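Local coordinates for prolyl endopeptidase (Myxococcus xanthus, PDB 2BKL), which probably hydrolyses oligopeptides after proline, and far less readily after alanine, as a serine endopeptidase of the S9A family, at residues Y515-Q518 against Q523-R526; V346-L349 against P353-T356; A147-I152 against F182-L187. One frame throughout, in Å; residues are numbered along the deposited sequence.

Contact 1 (Y515-Q518 against Q523-R526); sequences YLVQ and QPKR
Val517 makes the whole of this contact from the helix side, and it does so with apolar groups. Its CG2 methyl sits 3.9 Å from CA of Gln523 and 4.0 Å from CD of Pro524, over the peptide that joins the two residues. The valine has CG1 anti to its backbone N (chi1 177°), which leaves CG2 beside that N and directed at the incoming chain. CG1 is the more distant branch, 4.3 Å from CD of Pro524. Since CD is the ring carbon bonded to the proline nitrogen, the methyl meets the nitrogen end of the ring, and the two side chains cross at about a right angle. Gln523 contributes backbone rather than side chain: its CB points away from the helix, although its CA lies 5.2 Å from CA of Val517, the closest such pair. The buried patch is small, 96 Å² over both sides, and lies at the surface of the molecule.

The polar bonding runs within 523-526 and beyond it, not between the two segments. Arg526 N donates to Gln523 O at 2.9 Å, closing a turn that carries Pro524 and Lys525 round its outside. The amide of Gln523 gives NE2 to OD1 of Asn445, and NE of Arg526 goes to the backbone O of the same asparagine.

In the fold, the contact lies where helix 503-518 ends and the chain turns back toward strand 527-532, a beta-alpha-beta crossover of the alpha/beta-hydrolase domain. Tyr515 and Leu516 pack on Met432 of strand 429-437, Tyr515 reaching strand 415-423 as well, while Arg526 pairs its backbone with Thr448 of strand 448-451, the parallel neighbour of 527-532.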
loop_
_atom_site.group_PDB
_atom_site.type_symbol
_atom_site.label_atom_id
_atom_site.label_comp_id
_atom_site.label_asym_id
_atom_site.label_seq_id
_atom_site.Cartn_x
_atom_site.Cartn_y
_atom_site.Cartn_z
ATOM N N TYR A 515 21.171 1.871 -15.783
ATOM C CA TYR A 515 20.987 0.674 -16.612
ATOM C C TYR A 515 20.107 0.967 -17.836
ATOM O O TYR A 515 20.420 0.556 -18.950
ATOM C CB TYR A 515 20.358 -0.445 -15.787
ATOM C CG TYR A 515 19.996 -1.660 -16.590
ATOM C CD1 TYR A 515 18.759 -1.775 -17.214
ATOM C CD2 TYR A 515 20.890 -2.705 -16.770
ATOM C CE1 TYR A 515 18.432 -2.870 -17.993
ATOM C CE2 TYR A 515 20.560 -3.802 -17.490
ATOM C CZ TYR A 515 19.321 -3.913 -18.096
ATOM O OH TYR A 515 19.000 -5.001 -18.879
ATOM N N LEU A 516 19.012 1.685 -17.657
ATOM C CA LEU A 516 18.101 1.976 -18.759
ATOM C C LEU A 516 18.783 2.783 -19.854
ATOM O O LEU A 516 18.476 2.626 -21.035
ATOM C CB LEU A 516 16.847 2.665 -18.246
ATOM C CG LEU A 516 15.988 1.808 -17.330
ATOM C CD1 LEU A 516 14.977 2.644 -16.589
ATOM C CD2 LEU A 516 15.261 0.752 -18.133
ATOM N N VAL A 517 19.728 3.631 -19.473
ATOM C CA VAL A 517 20.516 4.385 -20.453
ATOM C C VAL A 517 21.573 3.462 -21.098
ATOM O O VAL A 517 21.738 3.471 -22.341
ATOM C CB VAL A 517 21.145 5.604 -19.776
ATOM C CG1 VAL A 517 22.037 6.352 -20.765
ATOM C CG2 VAL A 517 20.063 6.519 -19.284
ATOM N N GLN A 518 22.312 2.704 -20.282
ATOM C CA GLN A 518 23.338 1.786 -20.790
ATOM C C GLN A 518 22.764 0.824 -21.823
ATOM O O GLN A 518 23.428 0.527 -22.844
ATOM C CB GLN A 518 23.916 0.943 -19.634
ATOM C CG GLN A 518 24.840 1.607 -18.644
ATOM C CD GLN A 518 24.962 0.858 -17.259
ATOM O OE1 GLN A 518 24.333 -0.221 -16.984
ATOM N NE2 GLN A 518 25.749 1.464 -16.370
ATOM N N GLN A 523 17.676 8.099 -22.496
ATOM C CA GLN A 523 18.783 8.981 -22.071
ATOM C C GLN A 523 18.240 9.869 -20.947
ATOM O O GLN A 523 17.023 9.967 -20.776
ATOM C CB GLN A 523 19.330 9.819 -23.224
ATOM C CG GLN A 523 18.298 10.658 -23.911
ATOM C CD GLN A 523 18.885 11.558 -24.991
ATOM O OE1 GLN A 523 19.821 12.311 -24.717
ATOM N NE2 GLN A 523 18.348 11.484 -26.194
ATOM N N PRO A 524 19.115 10.467 -20.135
ATOM C CA PRO A 524 18.629 11.241 -18.989
ATOM C C PRO A 524 17.509 12.252 -19.310
ATOM O O PRO A 524 16.515 12.321 -18.573
ATOM C CB PRO A 524 19.901 11.909 -18.475
ATOM C CG PRO A 524 20.957 10.915 -18.806
ATOM C CD PRO A 524 20.595 10.398 -20.147
ATOM N N LYS A 525 17.627 13.008 -20.397
ATOM C CA LYS A 525 16.618 14.038 -20.709
ATOM C C LYS A 525 15.282 13.467 -21.158
ATOM O O LYS A 525 14.284 14.205 -21.324
ATOM C CB LYS A 525 17.129 15.057 -21.753
ATOM C CG LYS A 525 17.206 14.543 -23.183
ATOM C CD LYS A 525 17.830 15.594 -24.150
ATOM C CE LYS A 525 19.322 15.864 -23.885
ATOM N NZ LYS A 525 20.067 16.311 -25.115
ATOM N N ARG A 526 15.239 12.149 -21.357
ATOM C CA ARG A 526 14.027 11.463 -21.726
ATOM C C ARG A 526 13.556 10.498 -20.628
ATOM O O ARG A 526 12.637 9.698 -20.855
ATOM C CB ARG A 526 14.287 10.670 -23.003
ATOM C CG ARG A 526 14.633 11.540 -24.205
ATOM C CD ARG A 526 13.404 12.172 -24.823
ATOM N NE ARG A 526 12.817 11.253 -25.785
ATOM C CZ ARG A 526 11.776 11.527 -26.566
ATOM N NH1 ARG A 526 11.108 12.658 -26.438
ATOM N NH2 ARG A 526 11.375 10.632 -27.457
#

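Contact 2 (V346-L349 against P353-T356); sequences VATL and PVRT
Val346 faces both Val354 and Arg355 in a classic beta bulge, set at the turn end of the hairpin formed by strands 341-348 and 353-356. Its carbonyl O takes two N-H groups, from Val354 N at 2.9 Å and from Arg355 N at 3.2 Å, both donors standing somewhat out of the carbonyl plane. The return bond, Val346 N to Arg355 O, is 2.8 Å, its donor nearly in line with the C=O of Arg355 (171°). One extra residue on the 353-356 side thus shifts the register, so that Ala347 pairs with Pro353 across a non-hydrogen-bonded position. This is the outermost hairpin of a four-stranded antiparallel propeller blade, with Ala347 bonded on its other side to Leu332 of strand 331-338.

The bulge turns Val354 toward the partner strand, where its CG2 lies 3.7 Å from CG2 of Thr348. OG1 of Thr348 sits between the backbone N and the carbonyl carbon (chi1 67°) and is hydrogen-bonded to the backbone N of Lys350 and of Lys352 in the turn. Val346 and Arg355 run side by side; the arginine, bent at chi3, brings NH1 to 4.2 Å from CG2 of Val346, and NH1 also bonds Val395 O.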
loop_
_atom_site.group_PDB
_atom_site.type_symbol
_atom_site.label_atom_id
_atom_site.label_comp_id
_atom_site.label_asym_id
_atom_site.label_seq_id
_atom_site.Cartn_x
_atom_site.Cartn_y
_atom_site.Cartn_z
ATOM N N VAL A 346 -0.055 -25.803 -3.059
ATOM C CA VAL A 346 -1.012 -26.407 -2.144
ATOM C C VAL A 346 -0.306 -27.554 -1.442
ATOM O O VAL A 346 0.352 -28.359 -2.091
ATOM C CB VAL A 346 -2.273 -26.910 -2.883
ATOM C CG1 VAL A 346 -3.238 -27.638 -1.928
ATOM C CG2 VAL A 346 -2.965 -25.733 -3.523
ATOM N N ALA A 347 -0.414 -27.579 -0.130
ATOM C CA ALA A 347 0.166 -28.634 0.715
ATOM C C ALA A 347 -0.876 -29.152 1.693
ATOM O O ALA A 347 -1.860 -28.469 1.981
ATOM C CB ALA A 347 1.366 -28.106 1.490
ATOM N N THR A 348 -0.655 -30.346 2.251
ATOM C CA THR A 348 -1.553 -30.809 3.289
ATOM C C THR A 348 -1.290 -30.034 4.556
ATOM O O THR A 348 -0.296 -29.309 4.683
ATOM C CB THR A 348 -1.386 -32.314 3.591
ATOM O OG1 THR A 348 -0.106 -32.534 4.181
ATOM C CG2 THR A 348 -1.422 -33.151 2.298
ATOM N N LEU A 349 -2.165 -30.217 5.527
ATOM C CA LEU A 349 -1.987 -29.603 6.845
ATOM C C LEU A 349 -0.728 -30.099 7.575
ATOM O O LEU A 349 -0.258 -29.454 8.504
ATOM C CB LEU A 349 -3.229 -29.834 7.708
ATOM C CG LEU A 349 -4.516 -29.159 7.258
ATOM C CD1 LEU A 349 -5.681 -29.613 8.147
ATOM C CD2 LEU A 349 -4.377 -27.646 7.250
ATOM N N PRO A 353 3.724 -31.548 0.126
ATOM C CA PRO A 353 3.304 -30.995 -1.171
ATOM C C PRO A 353 2.187 -31.799 -1.821
ATOM O O PRO A 353 2.239 -33.035 -1.845
ATOM C CB PRO A 353 4.579 -30.987 -2.004
ATOM C CG PRO A 353 5.686 -30.930 -0.977
ATOM C CD PRO A 353 5.182 -31.736 0.191
ATOM N N VAL A 354 1.163 -31.102 -2.310
ATOM C CA VAL A 354 0.096 -31.703 -3.114
ATOM C C VAL A 354 0.286 -31.313 -4.590
ATOM O O VAL A 354 0.438 -32.165 -5.473
ATOM C CB VAL A 354 -1.291 -31.287 -2.597
ATOM C CG1 VAL A 354 -2.376 -31.809 -3.513
ATOM C CG2 VAL A 354 -1.493 -31.797 -1.178
ATOM N N ARG A 355 0.240 -30.022 -4.878
ATOM C CA ARG A 355 0.438 -29.566 -6.238
ATOM C C ARG A 355 0.829 -28.106 -6.276
ATOM O O ARG A 355 0.702 -27.408 -5.286
ATOM C CB ARG A 355 -0.829 -29.792 -7.054
ATOM C CG ARG A 355 -1.907 -28.748 -6.880
ATOM C CD ARG A 355 -3.168 -29.116 -7.608
ATOM N NE ARG A 355 -3.902 -30.157 -6.900
ATOM C CZ ARG A 355 -4.765 -29.953 -5.928
ATOM N NH1 ARG A 355 -5.076 -28.725 -5.555
ATOM N NH2 ARG A 355 -5.356 -30.992 -5.365
ATOM N N THR A 356 1.302 -27.655 -7.428
ATOM C CA THR A 356 1.524 -26.256 -7.734
ATOM C C THR A 356 0.399 -25.798 -8.631
ATOM O O THR A 356 0.021 -26.474 -9.596
ATOM C CB THR A 356 2.888 -26.098 -8.432
ATOM O OG1 THR A 356 3.938 -26.419 -7.494
ATOM C CG2 THR A 356 3.161 -24.660 -8.815
#

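Contact 3 (A147-I152 against F182-L187); sequences AVLHVI and FYYEWL
Leu149 reaches across from its strand to the rings of Phe182 and Tyr184, and its course is simple to trace. CB leaves the backbone toward the opposing segment, but at 5.2 Å from CZ of Phe182 it is still short of touching. CG of Leu149, placed anti to the carbonyl carbon (chi1 -57°), remains 5.4 Å from CD2 of Tyr184. Contact comes at the tip. CD1 is anti to CA (chi2 177°), the extended arrangement that carries the methyl farthest forward, and it rests against both aromatic side chains, 4.0 Å from CD2 of Tyr184 and 4.3 Å from CE1 of Phe182. It approaches both rings obliquely. The side chain of Leu149 lies about 11 Å from the bound benzyloxycarbonyl-Ala-Pro.

Two residues along, Val151 adds a second apolar touch: its CG2 lies 4.0 Å from CE2 of Phe182, at the ring edge and near its plane. Phe182 thus takes Leu149 near CE1 and Val151 near CE2. The valine and the phenylalanine slide past each other in opposite directions. Phe182 also meets Trp175 edge-to-face, and the hydroxyl of Tyr184 is hydrogen-bonded to Asp216 and Arg205, which ties down the far end of that ring.

The four touching residues are all buried, and the strands stay well apart, their axes 10.4 Å from each other at their closest, with directions 156° apart. Such spacing belongs to sheets stacked through their side chains, not to neighbours within one sheet. Strand 148-153 is part of one blade and strand 181-186 of the next, so this is the apolar packing between successive blades of the seven-bladed beta-propeller of prolyl oligopeptidases.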
loop_
_atom_site.group_PDB
_atom_site.type_symbol
_atom_site.label_atom_id
_atom_site.label_comp_id
_atom_site.label_asym_id
_atom_site.label_seq_id
_atom_site.Cartn_x
_atom_site.Cartn_y
_atom_site.Cartn_z
ATOM N N ALA A 147 -12.045 6.578 10.149
ATOM C CA ALA A 147 -13.174 5.725 9.793
ATOM C C ALA A 147 -14.177 5.590 10.943
ATOM O O ALA A 147 -13.796 5.547 12.112
ATOM C CB ALA A 147 -12.681 4.336 9.407
ATOM N N VAL A 148 -15.441 5.452 10.577
ATOM C CA VAL A 148 -16.494 5.122 11.519
ATOM C C VAL A 148 -17.108 3.807 11.099
ATOM O O VAL A 148 -17.490 3.630 9.944
ATOM C CB VAL A 148 -17.555 6.262 11.543
ATOM C CG1 VAL A 148 -18.748 5.925 12.445
ATOM C CG2 VAL A 148 -16.897 7.584 11.931
ATOM N N LEU A 149 -17.231 2.878 12.051
ATOM C CA LEU A 149 -17.873 1.594 11.769
ATOM C C LEU A 149 -19.383 1.673 11.873
ATOM O O LEU A 149 -19.923 2.312 12.792
ATOM C CB LEU A 149 -17.362 0.530 12.739
ATOM C CG LEU A 149 -15.842 0.303 12.772
ATOM C CD1 LEU A 149 -15.482 -0.723 13.808
ATOM C CD2 LEU A 149 -15.349 -0.092 11.349
ATOM N N HIS A 150 -20.046 1.025 10.931
ATOM C CA HIS A 150 -21.486 0.859 10.868
ATOM C C HIS A 150 -21.821 -0.596 10.646
ATOM O O HIS A 150 -20.952 -1.420 10.276
ATOM C CB HIS A 150 -22.038 1.681 9.698
ATOM C CG HIS A 150 -21.962 3.152 9.922
ATOM N ND1 HIS A 150 -22.997 3.868 10.485
ATOM C CD2 HIS A 150 -20.976 4.044 9.667
ATOM C CE1 HIS A 150 -22.654 5.145 10.552
ATOM N NE2 HIS A 150 -21.425 5.278 10.093
ATOM N N VAL A 151 -23.079 -0.949 10.846
ATOM C CA VAL A 151 -23.559 -2.279 10.540
ATOM C C VAL A 151 -24.839 -2.172 9.756
ATOM O O VAL A 151 -25.730 -1.384 10.122
ATOM C CB VAL A 151 -23.809 -3.119 11.838
ATOM C CG1 VAL A 151 -24.346 -4.514 11.494
ATOM C CG2 VAL A 151 -22.584 -3.205 12.699
ATOM N N ILE A 152 -24.963 -2.972 8.699
ATOM C CA ILE A 152 -26.164 -3.047 7.898
ATOM C C ILE A 152 -26.767 -4.431 8.013
ATOM O O ILE A 152 -26.042 -5.441 8.009
ATOM C CB ILE A 152 -25.903 -2.669 6.409
ATOM C CG1 ILE A 152 -27.206 -2.663 5.620
ATOM C CG2 ILE A 152 -24.829 -3.559 5.771
ATOM C CD1 ILE A 152 -27.116 -2.021 4.229
ATOM N N PHE A 182 -18.562 -8.486 17.299
ATOM C CA PHE A 182 -17.251 -8.610 16.691
ATOM C C PHE A 182 -16.159 -7.960 17.550
ATOM O O PHE A 182 -16.401 -6.994 18.298
ATOM C CB PHE A 182 -17.251 -8.009 15.296
ATOM C CG PHE A 182 -17.784 -6.603 15.221
ATOM C CD1 PHE A 182 -16.959 -5.504 15.543
ATOM C CD2 PHE A 182 -19.073 -6.359 14.762
ATOM C CE1 PHE A 182 -17.471 -4.204 15.451
ATOM C CE2 PHE A 182 -19.570 -5.043 14.666
ATOM C CZ PHE A 182 -18.764 -3.994 14.995
ATOM N N TYR A 183 -14.964 -8.531 17.470
ATOM C CA TYR A 183 -13.741 -7.913 17.993
ATOM C C TYR A 183 -13.233 -6.881 17.013
ATOM O O TYR A 183 -13.330 -7.057 15.805
ATOM C CB TYR A 183 -12.659 -8.974 18.181
ATOM C CG TYR A 183 -12.959 -9.988 19.265
ATOM C CD1 TYR A 183 -12.628 -9.752 20.607
ATOM C CD2 TYR A 183 -13.536 -11.216 18.957
ATOM C CE1 TYR A 183 -12.880 -10.660 21.568
ATOM C CE2 TYR A 183 -13.824 -12.127 19.944
ATOM C CZ TYR A 183 -13.475 -11.851 21.243
ATOM O OH TYR A 183 -13.722 -12.747 22.257
ATOM N N TYR A 184 -12.654 -5.805 17.514
ATOM C CA TYR A 184 -12.121 -4.772 16.630
ATOM C C TYR A 184 -11.109 -3.900 17.360
ATOM O O TYR A 184 -11.065 -3.849 18.586
ATOM C CB TYR A 184 -13.246 -3.894 16.031
ATOM C CG TYR A 184 -13.934 -3.038 17.069
ATOM C CD1 TYR A 184 -14.822 -3.570 18.001
ATOM C CD2 TYR A 184 -13.610 -1.707 17.209
ATOM C CE1 TYR A 184 -15.415 -2.776 18.987
ATOM C CE2 TYR A 184 -14.209 -0.908 18.185
ATOM C CZ TYR A 184 -15.091 -1.450 19.087
ATOM O OH TYR A 184 -15.666 -0.669 20.062
ATOM N N GLU A 185 -10.316 -3.207 16.562
ATOM C CA GLU A 185 -9.266 -2.287 16.994
ATOM C C GLU A 185 -9.853 -0.889 17.048
ATOM O O GLU A 185 -10.419 -0.409 16.071
ATOM C CB GLU A 185 -8.130 -2.297 15.993
ATOM C CG GLU A 185 -7.445 -3.636 15.756
ATOM C CD GLU A 185 -8.271 -4.747 15.090
ATOM O OE1 GLU A 185 -9.175 -4.499 14.293
ATOM O OE2 GLU A 185 -8.022 -5.955 15.381
ATOM N N TRP A 186 -9.732 -0.244 18.212
ATOM C CA TRP A 186 -10.416 1.007 18.513
ATOM C C TRP A 186 -9.427 2.087 18.960
ATOM O O TRP A 186 -8.510 1.809 19.729
ATOM C CB TRP A 186 -11.429 0.777 19.650
ATOM C CG TRP A 186 -12.243 1.978 19.946
ATOM C CD1 TRP A 186 -13.148 2.604 19.125
ATOM C CD2 TRP A 186 -12.252 2.707 21.170
ATOM N NE1 TRP A 186 -13.699 3.689 19.770
ATOM C CE2 TRP A 186 -13.182 3.760 21.030
ATOM C CE3 TRP A 186 -11.576 2.570 22.379
ATOM C CZ2 TRP A 186 -13.433 4.676 22.055
ATOM C CZ3 TRP A 186 -11.828 3.477 23.399
ATOM C CH2 TRP A 186 -12.744 4.508 23.226
ATOM N N LEU A 187 -9.653 3.327 18.522
ATOM C CA LEU A 187 -8.937 4.500 19.039
ATOM C C LEU A 187 -9.897 5.391 19.805
ATOM O O LEU A 187 -11.012 5.648 19.344
ATOM C CB LEU A 187 -8.342 5.313 17.901
ATOM C CG LEU A 187 -7.183 4.691 17.149
ATOM C CD1 LEU A 187 -6.878 5.463 15.897
ATOM C CD2 LEU A 187 -5.948 4.646 18.018
#

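Contact 1 belongs to the hydrolase domain, contacts 2 and 3 to the propeller, and none touches another; the centres of 1 and 3 lie about 49 Å apart, on opposite sides of the chain's centre. Contact 3 is a fully buried interface between two blades, built from side chains alone. Contact 2 stays inside a single blade and relies on backbone hydrogen bonds, with side chains that range from buried to exposed beside them. At the surface, contact 1 resembles contact 3 in being apolar across the gap, yet it is smaller, linking a helix to the loop that follows it. All three sets of elements are different.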